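Local coordinates for protein 2-oxoadipate dioxygenase/decarboxylase (Pseudomonas putida, PDB 6W1G) that uses iron(II) and dioxygen to decarboxylate and hydroxylate 2-oxoadipate, giving (R)-2-hydroxyglutarate in a D-lysine degradation pathway, at residues 141-146 / 204-209; 196-201 / 216-221; 298-303 / 355-360; 394-399 / 442-447. All coordinates share one frame; numbering follows the deposited sequence. Where two conformers were deposited one is given.

Interaction 1 (141-146 / 204-209); sequences PQLREL and QQLHDQ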
loop_
_atom_site.group_PDB
_atom_site.type_symbol
_atom_site.label_atom_id
_atom_site.label_comp_id
_atom_site.label_asym_id
_atom_site.label_seq_id
_atom_site.Cartn_x
_atom_site.Cartn_y
_atom_site.Cartn_z
ATOM N N PRO A 141 13.217 3.968 31.398
ATOM C CA PRO A 141 13.652 2.563 31.379
ATOM C C PRO A 141 12.630 1.557 31.881
ATOM O O PRO A 141 12.564 0.454 31.334
ATOM C CB PRO A 141 14.898 2.567 32.274
ATOM C CG PRO A 141 15.409 3.954 32.210
ATOM C CD PRO A 141 14.193 4.842 32.077
ATOM N N GLN A 142 11.851 1.879 32.920
ATOM C CA GLN A 142 10.909 0.886 33.425
ATOM C C GLN A 142 9.812 0.606 32.410
ATOM O O GLN A 142 9.324 -0.525 32.314
ATOM C CB GLN A 142 10.293 1.350 34.740
ATOM C CG GLN A 142 11.320 1.696 35.772
ATOM C CD GLN A 142 10.813 1.519 37.182
ATOM O OE1 GLN A 142 9.833 2.143 37.586
ATOM N NE2 GLN A 142 11.472 0.648 37.938
ATOM N N LEU A 143 9.419 1.629 31.648
ATOM C CA LEU A 143 8.400 1.457 30.622
ATOM C C LEU A 143 8.912 0.589 29.479
ATOM O O LEU A 143 8.169 -0.245 28.958
ATOM C CB LEU A 143 7.944 2.829 30.121
ATOM C CG LEU A 143 6.637 2.984 29.347
ATOM C CD1 LEU A 143 6.760 2.499 27.912
ATOM C CD2 LEU A 143 5.485 2.265 30.054
ATOM N N ARG A 144 10.169 0.749 29.089
ATOM C CA ARG A 144 10.810 -0.067 28.040
ATOM C C ARG A 144 10.856 -1.515 28.513
ATOM O O ARG A 144 10.499 -2.379 27.768
ATOM C CB ARG A 144 12.186 0.508 27.713
ATOM C CG ARG A 144 12.849 -0.068 26.475
ATOM C CD ARG A 144 14.302 0.311 26.337
ATOM N NE ARG A 144 14.862 -0.380 25.197
ATOM C CZ ARG A 144 15.834 -1.259 25.231
ATOM N NH1 ARG A 144 16.241 -1.812 24.115
ATOM N NH2 ARG A 144 16.404 -1.563 26.386
ATOM N N GLU A 145 11.252 -1.743 29.756
ATOM C CA GLU A 145 11.305 -3.095 30.312
ATOM C C GLU A 145 9.930 -3.744 30.336
ATOM O O GLU A 145 9.792 -4.927 30.014
ATOM C CB GLU A 145 11.851 -3.048 31.737
ATOM C CG GLU A 145 13.241 -2.454 31.886
ATOM C CD GLU A 145 13.541 -1.949 33.287
ATOM O OE1 GLU A 145 12.788 -2.280 34.230
ATOM O OE2 GLU A 145 14.537 -1.208 33.442
ATOM N N LEU A 146 8.900 -2.998 30.737
ATOM C CA LEU A 146 7.557 -3.566 30.737
ATOM C C LEU A 146 7.170 -3.987 29.327
ATOM O O LEU A 146 6.758 -5.129 29.095
ATOM C CB LEU A 146 6.558 -2.558 31.314
ATOM C CG LEU A 146 5.078 -2.916 31.187
ATOM C CD1 LEU A 146 4.774 -4.221 31.912
ATOM C CD2 LEU A 146 4.201 -1.778 31.718
ATOM N N GLN A 204 -2.166 2.685 30.823
ATOM C CA GLN A 204 -2.072 4.137 30.929
ATOM C C GLN A 204 -0.646 4.617 30.691
ATOM O O GLN A 204 -0.419 5.586 29.960
ATOM C CB GLN A 204 -2.544 4.579 32.316
ATOM C CG GLN A 204 -2.530 6.084 32.495
ATOM C CD GLN A 204 -3.370 6.796 31.447
ATOM O OE1 GLN A 204 -4.412 6.298 31.029
ATOM N NE2 GLN A 204 -2.908 7.959 31.004
ATOM N N GLN A 205 0.330 3.962 31.322
ATOM C CA GLN A 205 1.713 4.398 31.186
ATOM C C GLN A 205 2.201 4.217 29.758
ATOM O O GLN A 205 2.890 5.091 29.214
ATOM C CB GLN A 205 2.602 3.609 32.147
ATOM C CG GLN A 205 2.334 3.846 33.614
ATOM C CD GLN A 205 3.129 2.901 34.492
ATOM O OE1 GLN A 205 2.939 1.686 34.444
ATOM N NE2 GLN A 205 4.036 3.450 35.284
ATOM N N LEU A 206 1.844 3.094 29.129
ATOM C CA LEU A 206 2.222 2.874 27.739
ATOM C C LEU A 206 1.574 3.909 26.822
ATOM O O LEU A 206 2.216 4.419 25.900
ATOM C CB LEU A 206 1.822 1.462 27.308
ATOM C CG LEU A 206 2.442 0.308 28.084
ATOM C CD1 LEU A 206 1.689 -0.996 27.905
ATOM C CD2 LEU A 206 3.879 0.098 27.662
ATOM N N HIS A 207 0.299 4.225 27.066
ATOM C CA HIS A 207 -0.472 5.098 26.181
ATOM C C HIS A 207 0.014 6.541 26.228
ATOM O O HIS A 207 0.005 7.231 25.202
ATOM C CB HIS A 207 -1.949 5.006 26.577
ATOM C CG HIS A 207 -2.858 5.884 25.778
ATOM N ND1 HIS A 207 -2.841 5.911 24.401
ATOM C CD2 HIS A 207 -3.819 6.759 26.160
ATOM C CE1 HIS A 207 -3.746 6.771 23.969
ATOM N NE2 HIS A 207 -4.354 7.299 25.017
ATOM N N ASP A 208 0.446 7.012 27.398
ATOM C CA ASP A 208 0.964 8.372 27.487
ATOM C C ASP A 208 2.367 8.506 26.913
ATOM O O ASP A 208 2.755 9.611 26.525
ATOM C CB ASP A 208 0.973 8.877 28.930
ATOM C CG ASP A 208 -0.394 8.826 29.581
ATOM O OD1 ASP A 208 -0.442 8.891 30.824
ATOM O OD2 ASP A 208 -1.412 8.699 28.866
ATOM N N GLN A 209 3.129 7.410 26.853
ATOM C CA GLN A 209 4.421 7.434 26.183
ATOM C C GLN A 209 4.237 7.647 24.687
ATOM O O GLN A 209 4.886 8.511 24.089
ATOM C CB GLN A 209 5.162 6.129 26.475
ATOM C CG GLN A 209 6.565 6.065 25.915
ATOM C CD GLN A 209 7.560 6.907 26.694
ATOM O OE1 GLN A 209 7.364 7.196 27.874
ATOM N NE2 GLN A 209 8.638 7.303 26.030
#
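Leu-143, in the first turn of helix 141-153, is the first residue of that helix to meet segment 204-209, and it touches three residues there. With CG anti to the backbone N (chi1 -163°), its two methyls are divided between neighbouring partners. CD2 lies 3.6 Å from CD2 of Leu-206 and also touches CB of Gln-205. CD1 rests against the same Leu-206 methyl and comes to 4.1 Å from CG of Gln-209. The leucine thus fits among Gln-205, Leu-206 and Gln-209, residues spaced one and three apart on the facing helix. It runs past both glutamines in the opposite sense to their own chains, and it is their aliphatic carbons that it meets.

The motif is a helix-helix packing of two short segments whose axes come within 10.6 Å at a crossing angle of -111°, a steep crossing that confines the touch to a small patch. Apolar contact carries it: Leu-206 is buried beside Leu-143, whereas Gln-205 lies on the solvent-exposed side.

One turn further on, Leu-146 also directs its side chain at the opposing helix, but more loosely, its CD2 standing 4.5 Å from CD2 of Leu-206. That single methyl of Leu-206 therefore serves both leucines of the first helix. Leu-206 also packs on Ile-213 and Val-217 of helix 211-217, and Leu-143 is flanked by Ile-138 from the preceding loop.

Interaction 2 (196-201 / 216-221); sequences ATVTAE and VVAFKG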
loop_
_atom_site.group_PDB
_atom_site.type_symbol
_atom_site.label_atom_id
_atom_site.label_comp_id
_atom_site.label_asym_id
_atom_site.label_seq_id
_atom_site.Cartn_x
_atom_site.Cartn_y
_atom_site.Cartn_z
ATOM N N ALA A 196 -7.210 -6.756 26.754
ATOM C CA ALA A 196 -5.814 -6.352 26.802
ATOM C C ALA A 196 -4.981 -7.342 27.616
ATOM O O ALA A 196 -5.479 -8.109 28.444
ATOM C CB ALA A 196 -5.675 -4.992 27.480
ATOM N N THR A 197 -3.676 -7.288 27.377
ATOM C CA THR A 197 -2.706 -8.118 28.059
ATOM C C THR A 197 -2.088 -7.418 29.261
ATOM O O THR A 197 -1.184 -7.981 29.890
ATOM C CB THR A 197 -1.593 -8.475 27.065
ATOM O OG1 THR A 197 -0.821 -7.303 26.774
ATOM C CG2 THR A 197 -2.192 -8.976 25.764
ATOM N N VAL A 198 -2.567 -6.229 29.610
ATOM C CA VAL A 198 -1.966 -5.387 30.629
ATOM C C VAL A 198 -3.072 -4.891 31.547
ATOM O O VAL A 198 -4.260 -4.969 31.232
ATOM C CB VAL A 198 -1.206 -4.197 30.003
ATOM C CG1 VAL A 198 -0.022 -4.709 29.217
ATOM C CG2 VAL A 198 -2.142 -3.361 29.120
ATOM N N THR A 199 -2.655 -4.402 32.714
ATOM C CA THR A 199 -3.579 -3.748 33.622
ATOM C C THR A 199 -3.908 -2.357 33.096
ATOM O O THR A 199 -3.206 -1.801 32.246
ATOM C CB THR A 199 -2.956 -3.617 35.014
ATOM O OG1 THR A 199 -1.830 -2.731 34.944
ATOM C CG2 THR A 199 -2.515 -4.979 35.538
ATOM N N ALA A 200 -4.986 -1.781 33.623
ATOM C CA ALA A 200 -5.338 -0.414 33.250
ATOM C C ALA A 200 -4.184 0.536 33.540
ATOM O O ALA A 200 -3.896 1.444 32.751
ATOM C CB ALA A 200 -6.585 0.030 34.015
ATOM N N GLU A 201 -3.496 0.322 34.667
ATOM C CA GLU A 201 -2.358 1.161 35.027
ATOM C C GLU A 201 -1.264 1.061 33.974
ATOM O O GLU A 201 -0.801 2.076 33.442
ATOM C CB GLU A 201 -1.824 0.722 36.396
ATOM C CG GLU A 201 -0.649 1.543 36.913
ATOM C CD GLU A 201 -1.082 2.893 37.459
ATOM O OE1 GLU A 201 -2.027 3.478 36.891
ATOM O OE2 GLU A 201 -0.487 3.366 38.452
ATOM N N VAL A 216 0.347 -1.531 20.252
ATOM C CA VAL A 216 1.143 -2.733 20.009
ATOM C C VAL A 216 1.236 -3.589 21.265
ATOM O O VAL A 216 0.943 -4.785 21.264
ATOM C CB VAL A 216 2.541 -2.340 19.487
ATOM C CG1 VAL A 216 3.448 -3.568 19.368
ATOM C CG2 VAL A 216 2.418 -1.650 18.132
ATOM N N VAL A 217 1.654 -2.990 22.372
ATOM C CA VAL A 217 2.014 -3.790 23.529
ATOM C C VAL A 217 0.784 -4.309 24.261
ATOM O O VAL A 217 0.803 -5.413 24.823
ATOM C CB VAL A 217 2.895 -2.954 24.478
ATOM C CG1 VAL A 217 3.188 -3.719 25.737
ATOM C CG2 VAL A 217 4.179 -2.554 23.799
ATOM N N ALA A 218 -0.292 -3.535 24.284
ATOM C CA ALA A 218 -1.412 -3.875 25.148
ATOM C C ALA A 218 -2.333 -4.967 24.599
ATOM O O ALA A 218 -3.183 -5.452 25.335
ATOM C CB ALA A 218 -2.275 -2.647 25.458
ATOM N N PHE A 219 -2.199 -5.349 23.337
ATOM C CA PHE A 219 -3.128 -6.276 22.707
ATOM C C PHE A 219 -2.435 -7.589 22.380
ATOM O O PHE A 219 -1.197 -7.689 22.355
ATOM C CB PHE A 219 -3.755 -5.652 21.453
ATOM C CG PHE A 219 -4.605 -4.444 21.760
ATOM C CD1 PHE A 219 -4.033 -3.197 21.867
ATOM C CD2 PHE A 219 -5.963 -4.570 21.994
ATOM C CE1 PHE A 219 -4.804 -2.092 22.173
ATOM C CE2 PHE A 219 -6.732 -3.461 22.309
ATOM C CZ PHE A 219 -6.156 -2.233 22.391
ATOM N N LYS A 220 -3.258 -8.594 22.130
ATOM C CA LYS A 220 -2.746 -9.940 21.973
ATOM C C LYS A 220 -1.929 -10.098 20.700
ATOM O O LYS A 220 -1.042 -10.966 20.648
ATOM C CB LYS A 220 -3.898 -10.935 21.962
ATOM C CG LYS A 220 -4.691 -10.974 23.269
ATOM C CD LYS A 220 -5.690 -12.131 23.287
ATOM C CE LYS A 220 -6.771 -11.935 24.334
ATOM N NZ LYS A 220 -7.894 -12.908 24.158
ATOM N N GLY A 221 -2.223 -9.304 19.671
ATOM C CA GLY A 221 -1.550 -9.442 18.406
ATOM C C GLY A 221 -1.762 -8.250 17.520
ATOM O O GLY A 221 -2.374 -7.241 17.917
HETATM O O HOH W 1 0.700 -8.106 24.254
#
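Thr-197 faces the chain at Ala-218 with both branches of its side chain in use. Its chi1 of 70° places OG1 between the backbone N and the carbonyl carbon, on the side of a water, and leaves CG2 beside the backbone N, where it lies 3.7 Å from C of Phe-219 and 4.1 Å from CG of Lys-220. The methyl lies against the chain at Phe-219 and Lys-220 while the hydroxyl meets the water. OG1 donates to the water, 3.1 Å from its oxygen, and the water in turn donates to O of Val-217 and to O of Phe-219, so that one solvent molecule ties the threonine to two carbonyls of the other segment.

Beside this bridge the backbone makes the direct link. N of Thr-197 reaches O of Ala-218 at 2.8 Å with a nearly straight N-H (166°), though the donor is tilted 34° from the carbonyl plane. Ala-196 crowds the same oxygen, its CB 3.3 Å from O of Ala-218. Next along, Val-198 turns CG2 onto the methyl of Ala-218, CG2 to CB 3.7 Å.

The contact joins the entry to helix 200-209, where Thr-199 is the N-cap, to the exit of helix 211-217, closing a loop of two short helices. Ile-150 of helix 141-153 packs against Thr-197, Val-198 and Val-217, and Tyr-203 of helix 200-209 lies on Val-198 and Ala-218.

Interaction 3 (298-303 / 355-360); sequences RGAALT and GLAYFR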
loop_
_atom_site.group_PDB
_atom_site.type_symbol
_atom_site.label_atom_id
_atom_site.label_comp_id
_atom_site.label_asym_id
_atom_site.label_seq_id
_atom_site.Cartn_x
_atom_site.Cartn_y
_atom_site.Cartn_z
ATOM N N ARG A 298 -4.633 5.650 -6.377
ATOM C CA ARG A 298 -3.272 5.321 -6.796
ATOM C C ARG A 298 -3.026 5.797 -8.212
ATOM O O ARG A 298 -3.798 5.464 -9.103
ATOM C CB ARG A 298 -2.972 3.818 -6.660
ATOM C CG ARG A 298 -2.844 3.421 -5.229
ATOM C CD ARG A 298 -2.559 1.914 -5.049
ATOM N NE ARG A 298 -2.239 1.663 -3.654
ATOM C CZ ARG A 298 -1.041 1.848 -3.124
ATOM N NH1 ARG A 298 0.022 2.109 -3.892
ATOM N NH2 ARG A 298 -0.888 1.767 -1.806
ATOM N N GLY A 299 -1.937 6.536 -8.384
ATOM C CA GLY A 299 -1.505 7.067 -9.657
ATOM C C GLY A 299 -0.179 6.489 -10.115
ATOM O O GLY A 299 0.116 5.337 -9.821
ATOM N N ALA A 300 0.585 7.267 -10.870
ATOM C CA ALA A 300 1.784 6.786 -11.537
ATOM C C ALA A 300 2.947 6.618 -10.581
ATOM O O ALA A 300 3.275 7.494 -9.769
ATOM C CB ALA A 300 2.177 7.780 -12.609
ATOM N N ALA A 301 3.681 5.528 -10.778
ATOM C CA ALA A 301 4.973 5.360 -10.140
ATOM C C ALA A 301 5.961 6.358 -10.734
ATOM O O ALA A 301 6.017 6.559 -11.946
ATOM C CB ALA A 301 5.438 3.936 -10.391
ATOM N N LEU A 302 6.758 6.975 -9.867
ATOM C CA LEU A 302 7.756 7.976 -10.254
ATOM C C LEU A 302 9.155 7.393 -10.290
ATOM O O LEU A 302 9.524 6.545 -9.478
ATOM C CB LEU A 302 7.727 9.162 -9.305
ATOM C CG LEU A 302 6.425 9.917 -9.234
ATOM C CD1 LEU A 302 6.533 11.134 -8.354
ATOM C CD2 LEU A 302 5.961 10.282 -10.665
ATOM N N THR A 303 9.943 7.872 -11.251
ATOM C CA THR A 303 11.355 7.572 -11.323
ATOM C C THR A 303 12.084 8.331 -10.192
ATOM O O THR A 303 11.520 9.208 -9.564
ATOM C CB THR A 303 11.893 8.056 -12.681
ATOM O OG1 THR A 303 11.709 9.453 -12.695
ATOM C CG2 THR A 303 11.138 7.383 -13.814
ATOM N N GLY A 355 11.151 11.769 -18.394
ATOM C CA GLY A 355 11.610 10.687 -17.538
ATOM C C GLY A 355 11.176 10.841 -16.100
ATOM O O GLY A 355 11.949 10.512 -15.185
ATOM N N LEU A 356 9.950 11.334 -15.878
ATOM C CA LEU A 356 9.475 11.574 -14.525
ATOM C C LEU A 356 8.709 10.412 -13.925
ATOM O O LEU A 356 8.600 10.296 -12.698
ATOM C CB LEU A 356 8.582 12.821 -14.496
ATOM C CG LEU A 356 9.323 14.090 -14.920
ATOM C CD1 LEU A 356 8.359 15.202 -15.062
ATOM C CD2 LEU A 356 10.402 14.450 -13.951
ATOM N N ALA A 357 8.139 9.553 -14.750
ATOM C CA ALA A 357 7.300 8.459 -14.323
ATOM C C ALA A 357 7.648 7.221 -15.120
ATOM O O ALA A 357 8.234 7.311 -16.197
ATOM C CB ALA A 357 5.828 8.746 -14.484
ATOM N N TYR A 358 7.291 6.059 -14.585
ATOM C CA TYR A 358 7.425 4.792 -15.304
ATOM C C TYR A 358 6.148 4.520 -16.086
ATOM O O TYR A 358 5.053 4.897 -15.671
ATOM C CB TYR A 358 7.674 3.638 -14.313
ATOM C CG TYR A 358 8.997 3.731 -13.641
ATOM C CD1 TYR A 358 10.162 3.397 -14.298
ATOM C CD2 TYR A 358 9.088 4.149 -12.309
ATOM C CE1 TYR A 358 11.381 3.480 -13.659
ATOM C CE2 TYR A 358 10.287 4.220 -11.650
ATOM C CZ TYR A 358 11.457 3.897 -12.342
ATOM O OH TYR A 358 12.672 4.011 -11.723
ATOM N N PHE A 359 6.325 3.828 -17.214
ATOM C CA PHE A 359 5.251 3.542 -18.166
ATOM C C PHE A 359 5.225 2.092 -18.543
ATOM O O PHE A 359 6.221 1.392 -18.486
ATOM C CB PHE A 359 5.417 4.423 -19.420
ATOM C CG PHE A 359 5.139 5.874 -19.143
ATOM C CD1 PHE A 359 6.106 6.736 -18.617
ATOM C CD2 PHE A 359 3.839 6.356 -19.298
ATOM C CE1 PHE A 359 5.753 8.036 -18.256
ATOM C CE2 PHE A 359 3.511 7.661 -18.964
ATOM C CZ PHE A 359 4.442 8.483 -18.432
ATOM N N ARG A 360 4.073 1.645 -19.003
ATOM C CA ARG A 360 3.975 0.406 -19.784
ATOM C C ARG A 360 3.489 0.734 -21.180
ATOM O O ARG A 360 2.662 1.618 -21.388
ATOM C CB ARG A 360 3.015 -0.599 -19.102
ATOM C CG ARG A 360 3.520 -1.071 -17.769
ATOM C CD ARG A 360 2.465 -1.989 -17.072
ATOM N NE ARG A 360 2.433 -3.288 -17.704
ATOM C CZ ARG A 360 1.368 -4.060 -17.765
ATOM N NH1 ARG A 360 0.236 -3.715 -17.202
ATOM N NH2 ARG A 360 1.458 -5.218 -18.411
#
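Two backbone hydrogen bonds flank a single beta bridge between Leu-302 and Ala-357, an antiparallel non-hydrogen-bonded pair, and a third bond comes from a side chain. N of Tyr-358 donates to O of Ala-301 at 3.0 Å, almost straight at 164°. On the other side of the bridge, N of Thr-303 gives to O of Leu-356 at 3.1 Å, approaching from above the carbonyl plane. The side-chain bond runs from OG1 of Thr-303 to O of Gly-355 at 2.7 Å. With chi1 at 62° this hydroxyl faces the glycine carbonyl, and it also caps helix 304-321 by accepting from N of Gly-306.

The second kind of contact is CH-pi. CG2 of Thr-303 sits 3.8 Å from the centroid of the Tyr-358 ring, only 9° off its normal, so the methyl stands squarely over one face.

Apolar contacts complete the set. CB of Ala-301 meets CD2 of Tyr-358 at 4.1 Å, CD2 of Leu-302 lies as far from CB of Ala-357, and the methyls of Ala-300 and Ala-357 approach to 4.2 Å.

Gly-355, with positive phi, closes helix 348-353 in a Schellman motif, and its carbonyl is bound by the residue that caps the start of helix 304-321. The chemistry therefore couples one helix end to another helix start: Thr-303 spends its N-H, its hydroxyl and its methyl on the other segment, which probably fixes its rotation and the pose of the tyrosine ring beneath it.

Interaction 4 (394-399 / 442-447); sequences LVYEDF and ALYAQS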
loop_
_atom_site.group_PDB
_atom_site.type_symbol
_atom_site.label_atom_id
_atom_site.label_comp_id
_atom_site.label_asym_id
_atom_site.label_seq_id
_atom_site.Cartn_x
_atom_site.Cartn_y
_atom_site.Cartn_z
ATOM N N LEU A 394 2.604 3.405 -15.341
ATOM C CA LEU A 394 2.661 2.241 -14.471
ATOM C C LEU A 394 2.152 2.617 -13.097
ATOM O O LEU A 394 2.706 3.535 -12.493
ATOM C CB LEU A 394 4.106 1.784 -14.387
ATOM C CG LEU A 394 4.357 0.559 -13.501
ATOM C CD1 LEU A 394 3.638 -0.651 -13.970
ATOM C CD2 LEU A 394 5.870 0.336 -13.387
ATOM N N VAL A 395 1.153 1.902 -12.592
ATOM C CA VAL A 395 0.543 2.251 -11.307
ATOM C C VAL A 395 1.511 2.045 -10.163
ATOM O O VAL A 395 2.228 1.041 -10.085
ATOM C CB VAL A 395 -0.790 1.519 -11.129
ATOM C CG1 VAL A 395 -0.628 -0.032 -11.132
ATOM C CG2 VAL A 395 -1.527 1.987 -9.860
ATOM N N TYR A 396 1.463 2.979 -9.224
ATOM C CA TYR A 396 2.269 2.935 -8.006
ATOM C C TYR A 396 1.688 1.929 -7.041
ATOM O O TYR A 396 0.490 1.979 -6.725
ATOM C CB TYR A 396 2.235 4.338 -7.410
ATOM C CG TYR A 396 3.195 4.530 -6.240
ATOM C CD1 TYR A 396 4.554 4.326 -6.420
ATOM C CD2 TYR A 396 2.753 4.943 -4.999
ATOM C CE1 TYR A 396 5.473 4.542 -5.389
ATOM C CE2 TYR A 396 3.644 5.179 -3.967
ATOM C CZ TYR A 396 5.015 4.947 -4.176
ATOM O OH TYR A 396 5.975 5.156 -3.217
ATOM N N GLU A 397 2.540 1.040 -6.547
ATOM C CA GLU A 397 2.171 -0.054 -5.669
ATOM C C GLU A 397 2.593 0.147 -4.233
ATOM O O GLU A 397 2.243 -0.686 -3.374
ATOM C CB GLU A 397 2.847 -1.374 -6.156
ATOM C CG GLU A 397 2.525 -1.709 -7.575
ATOM C CD GLU A 397 1.112 -2.209 -7.848
ATOM O OE1 GLU A 397 0.284 -2.311 -6.907
ATOM O OE2 GLU A 397 0.810 -2.473 -9.054
ATOM N N ASP A 398 3.326 1.223 -3.943
ATOM C CA ASP A 398 3.949 1.453 -2.625
ATOM C C ASP A 398 3.234 2.596 -1.899
ATOM O O ASP A 398 2.029 2.790 -2.085
ATOM C CB ASP A 398 5.441 1.593 -2.849
ATOM C CG ASP A 398 6.006 0.317 -3.434
ATOM O OD1 ASP A 398 6.003 -0.684 -2.700
ATOM O OD2 ASP A 398 6.371 0.309 -4.630
ATOM N N PHE A 399 3.958 3.305 -1.039
ATOM C CA PHE A 399 3.333 4.236 -0.110
ATOM C C PHE A 399 4.064 5.572 -0.160
ATOM O O PHE A 399 5.159 5.683 -0.745
ATOM C CB PHE A 399 3.318 3.610 1.278
ATOM C CG PHE A 399 2.455 2.375 1.290
ATOM C CD1 PHE A 399 1.113 2.489 1.499
ATOM C CD2 PHE A 399 2.951 1.127 0.976
ATOM C CE1 PHE A 399 0.274 1.416 1.437
ATOM C CE2 PHE A 399 2.108 0.038 0.862
ATOM C CZ PHE A 399 0.784 0.160 1.158
ATOM N N ALA A 442 13.664 -0.104 -8.849
ATOM C CA ALA A 442 14.205 -1.140 -9.721
ATOM C C ALA A 442 13.106 -2.060 -10.229
ATOM O O ALA A 442 13.110 -2.447 -11.413
ATOM C CB ALA A 442 15.291 -1.933 -8.988
ATOM N N LEU A 443 12.136 -2.378 -9.367
ATOM C CA LEU A 443 11.028 -3.233 -9.776
ATOM C C LEU A 443 10.176 -2.530 -10.840
ATOM O O LEU A 443 9.727 -3.161 -11.805
ATOM C CB LEU A 443 10.168 -3.577 -8.557
ATOM C CG LEU A 443 10.829 -4.487 -7.529
ATOM C CD1 LEU A 443 9.917 -4.609 -6.323
ATOM C CD2 LEU A 443 11.130 -5.810 -8.129
ATOM N N TYR A 444 9.928 -1.228 -10.686
ATOM C CA TYR A 444 9.155 -0.502 -11.682
ATOM C C TYR A 444 9.894 -0.441 -13.012
ATOM O O TYR A 444 9.297 -0.608 -14.081
ATOM C CB TYR A 444 8.825 0.908 -11.203
ATOM C CG TYR A 444 7.895 0.984 -10.018
ATOM C CD1 TYR A 444 6.749 0.216 -9.949
ATOM C CD2 TYR A 444 8.163 1.848 -8.984
ATOM C CE1 TYR A 444 5.906 0.278 -8.844
ATOM C CE2 TYR A 444 7.293 1.918 -7.884
ATOM C CZ TYR A 444 6.194 1.117 -7.829
ATOM O OH TYR A 444 5.289 1.182 -6.779
ATOM N N ALA A 445 11.203 -0.203 -12.968
ATOM C CA ALA A 445 11.990 -0.188 -14.192
ATOM C C ALA A 445 11.893 -1.517 -14.913
ATOM O O ALA A 445 11.830 -1.553 -16.154
ATOM C CB ALA A 445 13.445 0.189 -13.903
ATOM N N GLN A 446 11.895 -2.599 -14.162
ATOM C CA GLN A 446 11.760 -3.925 -14.762
ATOM C C GLN A 446 10.406 -4.132 -15.411
ATOM O O GLN A 446 10.301 -4.710 -16.497
ATOM C CB GLN A 446 12.028 -5.041 -13.740
ATOM C CG GLN A 446 13.449 -5.123 -13.305
ATOM C CD GLN A 446 13.709 -6.225 -12.311
ATOM O OE1 GLN A 446 12.973 -6.403 -11.366
ATOM N NE2 GLN A 446 14.750 -6.976 -12.541
ATOM N N SER A 447 9.341 -3.672 -14.784
ATOM C CA SER A 447 7.999 -3.742 -15.376
ATOM C C SER A 447 7.938 -2.989 -16.696
ATOM O O SER A 447 7.371 -3.479 -17.701
ATOM C CB SER A 447 6.936 -3.093 -14.471
ATOM O OG SER A 447 6.603 -3.788 -13.292
#
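The loop 394-399, largely extended up to Tyr-396, runs past segment 442-447 of helix 440-458 at a distance, its closest approach being Leu-394 to Tyr-444 with CA atoms 7.6 Å apart, so the side chains span the gap. Tyr-444 does most of the spanning. Its ring carries OH to the backbone at Glu-397, whose N donates to that oxygen at 2.8 Å (164°), arriving at the ring edge near its plane. The hydroxyl in turn gives a weak bond to OD2 of Asp-398 at 2.6 Å, the carboxylate plane steeply inclined to the ring plane.

This loop follows strand 389-393 in a protein of the glyoxalase clan, and its carboxylates sit among arginines: Asp-398 pairs with Arg-114, and Glu-397 with Arg-127 and Arg-64. The side chain of Glu-397 is about 9 Å from that of the iron ligand His-70.

Tyr-396 crosses Tyr-444 at a slant, the rings rim to rim with planes 41° apart, and its CD1 lies 3.2 Å from OH of Tyr-444. At the near end of the ring, with chi1 at 180°, Leu-394 swings its branch away from its own N and brings CD2 to 3.6 Å from CD1 of Tyr-444.

In the fold
The four contacts form two pairs on opposite sides of the chain's centre. Interactions 1 and 2 share helix 200-209 and have centres 11 Å apart; CD1 of Leu-206 touches CG1 of Val-217 at 3.8 Å, making their packing continuous. Interactions 3 and 4 are closer still, with centres 8 Å apart: O of Gly-299 is 2.8 Å from N of Tyr-396, a probable hydrogen bond, and CD2 of Tyr-358 packs on CB of Tyr-444. Between the pairs, interactions 2 and 4 approach to about 17 Å at their nearest atoms. The bound nickel ion, held by His-70, His-226 and Glu-294, lies about 11 Å from the side chain of Tyr-396 in interaction 4.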